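Penicillin-binding protein A (Mycobacterium tuberculosis, PDB 3UN7) probably cross-links the peptidoglycan of the cell wall as a penicillin-binding D,D-transpeptidase and takes part in the control of cell length. Local coordinates at residues A[155-160]-A[166-171]; A[35-40]-A[46-51]; A[246-249]-A[255-258]. One frame throughout, in Å; residues are numbered along the deposited sequence.

Interaction 1: A[155-160]-A[166-171]; sequences NLLASH and AQAWQR
Leu156 and Leu157 both turn CG opposite the carbonyl carbon, at chi1 -77° and -64°, and extend straight from there, which carries their methyl groups across to Ala168, Trp169 and Arg171. The centre of the contact is Ala168, whose CB lies 3.8 Å from Leu156 CB and 4.0 Å from Leu157 CD2, a small methyl received between two larger side chains. This lets the short helix 154-157 and the helix 162-174 approach to 6.3 Å between the CA atoms of Leu156 and Ala168. On one flank Leu157 CD1 meets the indole of Trp169 at its edge, close to the ring plane, 4.0 Å from CE3. On the other, Arg171 bends at chi3 and folds back over its own helix, one guanidinium face above the backbone at Gln167 and Ala168, while NH1 comes within 4.0 Å of Leu156 CD1. Phe61, touching Leu157 and Trp169, and Tyr66, stacked on the indole, come from the dimerisation region, so these helices of the transpeptidase region pack against the N-terminal part. The contact is largely apolar, and its cohesion probably comes from withdrawing leucine and alanine methyls and the indole edge from water, with the guanidinium edge at the exposed margin.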
loop_
_atom_site.group_PDB
_atom_site.type_symbol
_atom_site.label_atom_id
_atom_site.label_comp_id
_atom_site.label_asym_id
_atom_site.label_seq_id
_atom_site.Cartn_x
_atom_site.Cartn_y
_atom_site.Cartn_z
ATOM N N ASN A 155 11.675 16.968 11.178
ATOM C CA ASN A 155 12.183 18.017 12.082
ATOM C C ASN A 155 13.359 18.753 11.477
ATOM O O ASN A 155 13.566 19.934 11.750
ATOM C CB ASN A 155 12.565 17.454 13.454
ATOM C CG ASN A 155 11.354 17.021 14.240
ATOM O OD1 ASN A 155 10.539 17.859 14.638
ATOM N ND2 ASN A 155 11.201 15.704 14.438
ATOM N N LEU A 156 14.124 18.049 10.651
ATOM C CA LEU A 156 15.250 18.641 9.928
ATOM C C LEU A 156 14.855 19.786 9.006
ATOM O O LEU A 156 15.535 20.837 8.956
ATOM C CB LEU A 156 15.956 17.563 9.105
ATOM C CG LEU A 156 16.870 16.602 9.879
ATOM C CD1 LEU A 156 17.373 15.457 8.964
ATOM C CD2 LEU A 156 18.041 17.334 10.542
ATOM N N LEU A 157 13.776 19.567 8.257
ATOM C CA LEU A 157 13.267 20.546 7.297
ATOM C C LEU A 157 12.417 21.632 7.968
ATOM O O LEU A 157 12.236 22.708 7.412
ATOM C CB LEU A 157 12.548 19.828 6.141
ATOM C CG LEU A 157 13.593 18.978 5.387
ATOM C CD1 LEU A 157 13.008 18.185 4.225
ATOM C CD2 LEU A 157 14.737 19.848 4.883
ATOM N N ALA A 158 11.974 21.365 9.193
ATOM C CA ALA A 158 11.264 22.342 10.006
ATOM C C ALA A 158 12.224 23.249 10.812
ATOM O O ALA A 158 11.790 24.164 11.526
ATOM C CB ALA A 158 10.287 21.626 10.933
ATOM N N SER A 159 13.527 23.020 10.674
ATOM C CA SER A 159 14.501 23.892 11.315
ATOM C C SER A 159 14.371 25.323 10.816
ATOM O O SER A 159 14.082 25.565 9.651
ATOM C CB SER A 159 15.915 23.399 11.083
ATOM O OG SER A 159 16.841 24.316 11.627
ATOM N N HIS A 160 14.584 26.286 11.695
ATOM C CA HIS A 160 14.553 27.677 11.245
ATOM C C HIS A 160 15.905 28.146 10.758
ATOM O O HIS A 160 16.026 29.260 10.253
ATOM C CB HIS A 160 13.977 28.601 12.327
ATOM C CG HIS A 160 12.514 28.389 12.554
ATOM N ND1 HIS A 160 11.740 29.257 13.295
ATOM C CD2 HIS A 160 11.680 27.409 12.124
ATOM C CE1 HIS A 160 10.495 28.818 13.320
ATOM N NE2 HIS A 160 10.428 27.697 12.618
ATOM N N ALA A 166 19.014 23.335 4.285
ATOM C CA ALA A 166 19.701 23.089 3.003
ATOM C C ALA A 166 20.569 21.831 2.998
ATOM O O ALA A 166 20.615 21.103 1.999
ATOM C CB ALA A 166 20.514 24.314 2.577
ATOM N N GLN A 167 21.263 21.580 4.113
ATOM C CA GLN A 167 22.110 20.396 4.238
ATOM C C GLN A 167 21.287 19.116 4.305
ATOM O O GLN A 167 21.599 18.152 3.611
ATOM C CB GLN A 167 23.064 20.513 5.429
ATOM C CG GLN A 167 24.357 21.246 5.085
ATOM C CD GLN A 167 25.133 21.711 6.311
ATOM O OE1 GLN A 167 24.798 21.356 7.448
ATOM N NE2 GLN A 167 26.172 22.523 6.084
ATOM N N ALA A 168 20.219 19.117 5.108
ATOM C CA ALA A 168 19.271 17.991 5.127
ATOM C C ALA A 168 18.692 17.728 3.744
ATOM O O ALA A 168 18.596 16.581 3.309
ATOM C CB ALA A 168 18.146 18.230 6.132
ATOM N N TRP A 169 18.302 18.803 3.063
ATOM C CA TRP A 169 17.732 18.707 1.728
ATOM C C TRP A 169 18.696 18.016 0.749
ATOM O O TRP A 169 18.294 17.118 0.011
ATOM C CB TRP A 169 17.353 20.099 1.219
ATOM C CG TRP A 169 16.597 20.087 -0.066
ATOM C CD1 TRP A 169 17.059 20.472 -1.298
ATOM C CD2 TRP A 169 15.250 19.649 -0.260
ATOM N NE1 TRP A 169 16.070 20.309 -2.241
ATOM C CE2 TRP A 169 14.951 19.806 -1.628
ATOM C CE3 TRP A 169 14.261 19.142 0.596
ATOM C CZ2 TRP A 169 13.700 19.480 -2.163
ATOM C CZ3 TRP A 169 13.024 18.808 0.060
ATOM C CH2 TRP A 169 12.752 18.985 -1.301
ATOM N N GLN A 170 19.962 18.423 0.788
ATOM C CA GLN A 170 21.012 17.887 -0.090
ATOM C C GLN A 170 21.351 16.430 0.248
ATOM O O GLN A 170 21.457 15.589 -0.659
ATOM C CB GLN A 170 22.248 18.799 -0.023
ATOM C CG GLN A 170 23.522 18.262 -0.670
ATOM C CD GLN A 170 24.588 17.916 0.361
ATOM O OE1 GLN A 170 24.280 17.556 1.505
ATOM N NE2 GLN A 170 25.848 18.034 -0.035
ATOM N N ARG A 171 21.497 16.132 1.543
ATOM C CA ARG A 171 21.706 14.755 2.016
ATOM C C ARG A 171 20.580 13.812 1.567
ATOM O O ARG A 171 20.845 12.724 1.073
ATOM C CB ARG A 171 21.850 14.703 3.547
ATOM C CG ARG A 171 23.162 15.261 4.119
ATOM C CD ARG A 171 23.190 15.147 5.657
ATOM N NE ARG A 171 23.017 16.432 6.358
ATOM C CZ ARG A 171 22.018 16.724 7.191
ATOM N NH1 ARG A 171 21.064 15.834 7.447
ATOM N NH2 ARG A 171 21.971 17.917 7.779
#

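Interaction 2: A[35-40]-A[46-51]; sequences YSVATD and LRVYPN
Tyr35 and Val48 form the dense end of this beta hairpin, paired across antiparallel strands 31-38 and 45-48. Their backbones exchange two hydrogen bonds, and the one from Val48 N to Tyr35 O is short, at 2.7 Å. A second reciprocal pair links Val37 with Leu46, including Val37 N to Leu46 O at 2.8 Å. Tyr35 CG sits between its backbone N and carbonyl carbon (chi1 67°), which lays the ring alongside Val48. There Val48 CB makes a CH-pi contact over one face, 4.1 Å from the ring centroid, while the exposed Pro50 meets the ring edge with CG 3.9 Å from Tyr35 CE1. On the face of Ser36 and Arg47 the contact is polar. Arg47, bent at chi2, swings back across the neighbouring strand, and its NH1 donates to Ser36 OG at 2.9 Å, with the hydroxyl tilted 19° from the guanidinium plane. NH1 also bonds to Gly24 O, and NE forms a salt bridge with Glu72. Val37 CG2 and Val48 CG2 make a looser diagonal contact at 4.1 Å. Toward the turn contacts are few and the side chains partly exposed: Thr39 CG2 rests on Leu46 CB at 3.7 Å, its hydroxyl being bonded to Arg44 O. The buried guanidinium is therefore gripped by several acceptors, and the nearby carboxylate would be expected to stabilise its positive charge, tying this edge hairpin to helix 70-74.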
loop_
_atom_site.group_PDB
_atom_site.type_symbol
_atom_site.label_atom_id
_atom_site.label_comp_id
_atom_site.label_asym_id
_atom_site.label_seq_id
_atom_site.Cartn_x
_atom_site.Cartn_y
_atom_site.Cartn_z
ATOM N N TYR A 35 2.702 19.244 15.306
ATOM C CA TYR A 35 2.206 20.377 16.098
ATOM C C TYR A 35 3.214 21.543 16.066
ATOM O O TYR A 35 4.345 21.385 15.618
ATOM C CB TYR A 35 1.827 19.949 17.539
ATOM C CG TYR A 35 2.967 19.499 18.440
ATOM C CD1 TYR A 35 3.378 18.165 18.467
ATOM C CD2 TYR A 35 3.606 20.397 19.302
ATOM C CE1 TYR A 35 4.411 17.740 19.313
ATOM C CE2 TYR A 35 4.644 19.972 20.139
ATOM C CZ TYR A 35 5.036 18.652 20.139
ATOM O OH TYR A 35 6.060 18.235 20.976
ATOM N N SER A 36 2.787 22.721 16.503
ATOM C CA SER A 36 3.641 23.879 16.455
ATOM C C SER A 36 3.793 24.410 17.863
ATOM O O SER A 36 2.827 24.442 18.626
ATOM C CB SER A 36 3.065 24.957 15.534
ATOM O OG SER A 36 3.157 24.565 14.185
ATOM N N VAL A 37 5.011 24.827 18.190
ATOM C CA VAL A 37 5.307 25.384 19.524
ATOM C C VAL A 37 5.761 26.822 19.398
ATOM O O VAL A 37 6.578 27.141 18.538
ATOM C CB VAL A 37 6.426 24.563 20.217
ATOM C CG1 VAL A 37 6.837 25.181 21.555
ATOM C CG2 VAL A 37 5.969 23.149 20.422
ATOM N N ALA A 38 5.247 27.685 20.274
ATOM C CA ALA A 38 5.675 29.072 20.345
ATOM C C ALA A 38 7.132 29.143 20.787
ATOM O O ALA A 38 7.502 28.584 21.814
ATOM C CB ALA A 38 4.803 29.846 21.323
ATOM N N THR A 39 7.959 29.839 20.012
ATOM C CA THR A 39 9.383 29.947 20.342
ATOM C C THR A 39 9.859 31.387 20.257
ATOM O O THR A 39 9.069 32.305 19.992
ATOM C CB THR A 39 10.291 29.026 19.450
ATOM O OG1 THR A 39 10.441 29.572 18.125
ATOM C CG2 THR A 39 9.748 27.611 19.377
ATOM N N ASP A 40 11.153 31.576 20.483
ATOM C CA ASP A 40 11.779 32.891 20.325
ATOM C C ASP A 40 12.280 33.136 18.891
ATOM O O ASP A 40 12.992 34.108 18.643
ATOM C CB ASP A 40 12.927 33.063 21.336
ATOM C CG ASP A 40 14.039 32.011 21.176
ATOM O OD1 ASP A 40 15.158 32.211 21.704
ATOM O OD2 ASP A 40 13.792 30.964 20.558
ATOM N N LEU A 46 7.546 27.019 15.855
ATOM C CA LEU A 46 8.359 25.934 15.321
ATOM C C LEU A 46 7.533 24.659 15.174
ATOM O O LEU A 46 6.846 24.264 16.107
ATOM C CB LEU A 46 9.594 25.672 16.189
ATOM C CG LEU A 46 10.448 24.451 15.800
ATOM C CD1 LEU A 46 11.286 24.762 14.561
ATOM C CD2 LEU A 46 11.338 24.041 16.973
ATOM N N ARG A 47 7.614 24.027 14.002
ATOM C CA ARG A 47 6.873 22.796 13.735
ATOM C C ARG A 47 7.631 21.631 14.332
ATOM O O ARG A 47 8.853 21.521 14.127
ATOM C CB ARG A 47 6.705 22.583 12.224
ATOM C CG ARG A 47 5.596 21.625 11.825
ATOM C CD ARG A 47 4.244 22.144 12.276
ATOM N NE ARG A 47 3.109 21.400 11.737
ATOM C CZ ARG A 47 1.871 21.476 12.223
ATOM N NH1 ARG A 47 1.612 22.244 13.277
ATOM N NH2 ARG A 47 0.874 20.792 11.646
ATOM N N VAL A 48 6.910 20.754 15.035
ATOM C CA VAL A 48 7.514 19.609 15.727
ATOM C C VAL A 48 6.833 18.304 15.304
ATOM O O VAL A 48 5.606 18.249 15.205
ATOM C CB VAL A 48 7.452 19.787 17.267
ATOM C CG1 VAL A 48 8.096 18.593 17.991
ATOM C CG2 VAL A 48 8.179 21.069 17.674
ATOM N N TYR A 49 7.637 17.273 15.054
ATOM C CA TYR A 49 7.154 15.952 14.635
ATOM C C TYR A 49 7.680 14.986 15.673
ATOM O O TYR A 49 8.857 14.613 15.606
ATOM C CB TYR A 49 7.702 15.598 13.235
ATOM C CG TYR A 49 7.293 16.617 12.194
ATOM C CD1 TYR A 49 8.073 17.743 11.940
ATOM C CD2 TYR A 49 6.093 16.473 11.486
ATOM C CE1 TYR A 49 7.685 18.691 10.981
ATOM C CE2 TYR A 49 5.687 17.428 10.555
ATOM C CZ TYR A 49 6.483 18.525 10.309
ATOM O OH TYR A 49 6.079 19.441 9.369
ATOM N N PRO A 50 6.840 14.612 16.656
ATOM C CA PRO A 50 7.342 13.820 17.801
ATOM C C PRO A 50 7.664 12.342 17.533
ATOM O O PRO A 50 8.381 11.740 18.329
ATOM C CB PRO A 50 6.222 13.955 18.846
ATOM C CG PRO A 50 4.984 14.130 18.051
ATOM C CD PRO A 50 5.408 14.933 16.805
ATOM N N ASN A 51 7.153 11.760 16.444
ATOM C CA ASN A 51 7.579 10.414 16.046
ATOM C C ASN A 51 7.908 10.465 14.551
ATOM O O ASN A 51 7.198 9.864 13.718
ATOM C CB ASN A 51 6.506 9.364 16.379
ATOM C CG ASN A 51 7.055 7.947 16.407
ATOM O OD1 ASN A 51 8.199 7.700 16.017
ATOM N ND2 ASN A 51 6.240 7.003 16.893
#

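Interaction 3: A[246-249]-A[255-258]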
loop_
_atom_site.group_PDB
_atom_site.type_symbol
_atom_site.label_atom_id
_atom_site.label_comp_id
_atom_site.label_asym_id
_atom_site.label_seq_id
_atom_site.Cartn_x
_atom_site.Cartn_y
_atom_site.Cartn_z
ATOM N N ARG A 246 -7.297 -24.463 -8.160
ATOM C CA ARG A 246 -7.127 -24.216 -6.717
ATOM C C ARG A 246 -5.727 -24.603 -6.243
ATOM O O ARG A 246 -5.073 -23.841 -5.521
ATOM C CB ARG A 246 -8.197 -24.929 -5.867
ATOM C CG ARG A 246 -7.966 -24.810 -4.344
ATOM C CD ARG A 246 -7.602 -26.156 -3.670
ATOM N NE ARG A 246 -6.866 -26.021 -2.401
ATOM C CZ ARG A 246 -7.264 -25.287 -1.358
ATOM N NH1 ARG A 246 -8.394 -24.585 -1.404
ATOM N NH2 ARG A 246 -6.518 -25.240 -0.259
ATOM N N GLU A 247 -5.283 -25.796 -6.627
ATOM C CA GLU A 247 -3.969 -26.263 -6.229
ATOM C C GLU A 247 -2.867 -25.328 -6.748
ATOM O O GLU A 247 -1.981 -24.942 -5.987
ATOM C CB GLU A 247 -3.743 -27.705 -6.682
ATOM C CG GLU A 247 -2.542 -28.365 -6.030
ATOM C CD GLU A 247 -2.507 -29.874 -6.224
ATOM O OE1 GLU A 247 -2.899 -30.361 -7.310
ATOM O OE2 GLU A 247 -2.079 -30.573 -5.282
ATOM N N ALA A 248 -2.941 -24.954 -8.027
ATOM C CA ALA A 248 -1.966 -24.034 -8.628
ATOM C C ALA A 248 -1.929 -22.695 -7.889
ATOM O O ALA A 248 -0.854 -22.117 -7.684
ATOM C CB ALA A 248 -2.272 -23.805 -10.105
ATOM N N PHE A 249 -3.098 -22.201 -7.490
ATOM C CA PHE A 249 -3.153 -20.933 -6.762
ATOM C C PHE A 249 -2.450 -21.038 -5.412
ATOM O O PHE A 249 -1.595 -20.215 -5.093
ATOM C CB PHE A 249 -4.602 -20.462 -6.566
ATOM C CG PHE A 249 -4.716 -19.087 -5.973
ATOM C CD1 PHE A 249 -4.851 -17.978 -6.797
ATOM C CD2 PHE A 249 -4.679 -18.898 -4.586
ATOM C CE1 PHE A 249 -4.964 -16.706 -6.257
ATOM C CE2 PHE A 249 -4.774 -17.619 -4.034
ATOM C CZ PHE A 249 -4.920 -16.528 -4.874
ATOM N N THR A 255 3.702 -21.689 -14.188
ATOM C CA THR A 255 3.375 -22.155 -15.537
ATOM C C THR A 255 1.864 -22.346 -15.738
ATOM O O THR A 255 1.328 -22.068 -16.817
ATOM C CB THR A 255 4.176 -23.420 -15.907
ATOM O OG1 THR A 255 3.864 -24.473 -14.996
ATOM C CG2 THR A 255 5.680 -23.127 -15.850
ATOM N N ALA A 256 1.193 -22.789 -14.680
ATOM C CA ALA A 256 -0.260 -22.879 -14.644
ATOM C C ALA A 256 -0.949 -21.529 -14.853
ATOM O O ALA A 256 -1.973 -21.462 -15.525
ATOM C CB ALA A 256 -0.719 -23.514 -13.331
ATOM N N PHE A 257 -0.403 -20.456 -14.278
ATOM C CA PHE A 257 -0.985 -19.129 -14.485
ATOM C C PHE A 257 -0.604 -18.480 -15.820
ATOM O O PHE A 257 -1.372 -17.685 -16.371
ATOM C CB PHE A 257 -0.736 -18.233 -13.275
ATOM C CG PHE A 257 -1.598 -18.606 -12.116
ATOM C CD1 PHE A 257 -2.891 -18.107 -12.025
ATOM C CD2 PHE A 257 -1.163 -19.536 -11.176
ATOM C CE1 PHE A 257 -3.725 -18.481 -10.979
ATOM C CE2 PHE A 257 -1.993 -19.917 -10.130
ATOM C CZ PHE A 257 -3.283 -19.383 -10.035
ATOM N N VAL A 258 0.564 -18.835 -16.348
ATOM C CA VAL A 258 0.934 -18.418 -17.702
ATOM C C VAL A 258 -0.094 -19.028 -18.661
ATOM O O VAL A 258 -0.704 -18.324 -19.476
ATOM C CB VAL A 258 2.382 -18.863 -18.057
ATOM C CG1 VAL A 258 2.675 -18.672 -19.551
ATOM C CG2 VAL A 258 3.389 -18.082 -17.212
#
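Ala248 and Ala256, both buried, meet methyl to methyl, CB to CB at 3.6 Å, where helices 245-251 and 254-264 face each other with these two CA atoms 6.4 Å apart. Beside them Phe257 reaches across with the rim of its ring. Its CE2 lies 3.9 Å from Ala248 CB and 3.5 Å from Ala248 O, which sits near the ring plane, an approach that probably suits the positively polarised C-H edge. CZ comes 3.6 Å from Phe249 CA and 3.9 Å from Phe249 CD1, the two side chains crossing obliquely. Phe257 CG lies opposite its carbonyl carbon (chi1 -74°), which directs the ring at the other helix, whereas Phe249 CG lies opposite its backbone N (chi1 -173°), leaving CD1 and CB beside Phe257 CZ. In the second shell, Thr200 touches both phenylalanine side chains, Val197 packs on Phe249 and Lys196 on Phe257, while Thr255 is held by bonds from OG1 to Ala217 O and from N to Asn231 OD1. The Phe257 side chain is about 8 Å from that of Ser193, the probable acyl-ester nucleophile, which with Lys196 fits the SxxK motif; the helices flank the Ser-Cys-Asn turn at Cys253, disulfide-bonded to Cys237, probably the family's SxN motif. Through Val197, Thr200 and Lys196 the pair lies against helix 196-205, with helix 364-379 touching Phe249 and strand 219-221 packing on Thr255 and Val258.

Overall arrangement
The three contacts follow one another along the chain: interaction 2 closes first, then interaction 1, then interaction 3. Interactions 1 and 2 are neighbours, their centres 15 Å apart, and touch directly: Asn155 ND2 probably donates to Tyr49 O, the Ala158 side chain packs on Arg47 O and His160 on Leu46. The short helix 154-157 and the loop after it thus lean on a hairpin at the edge of a six-stranded sheet, joining the N-terminal region to the transpeptidase domain. Interaction 3 lies across the chain's centre, about 50 Å from interaction 1 and 54 Å from interaction 2 between centres, and belongs instead to the surroundings of the probable active site.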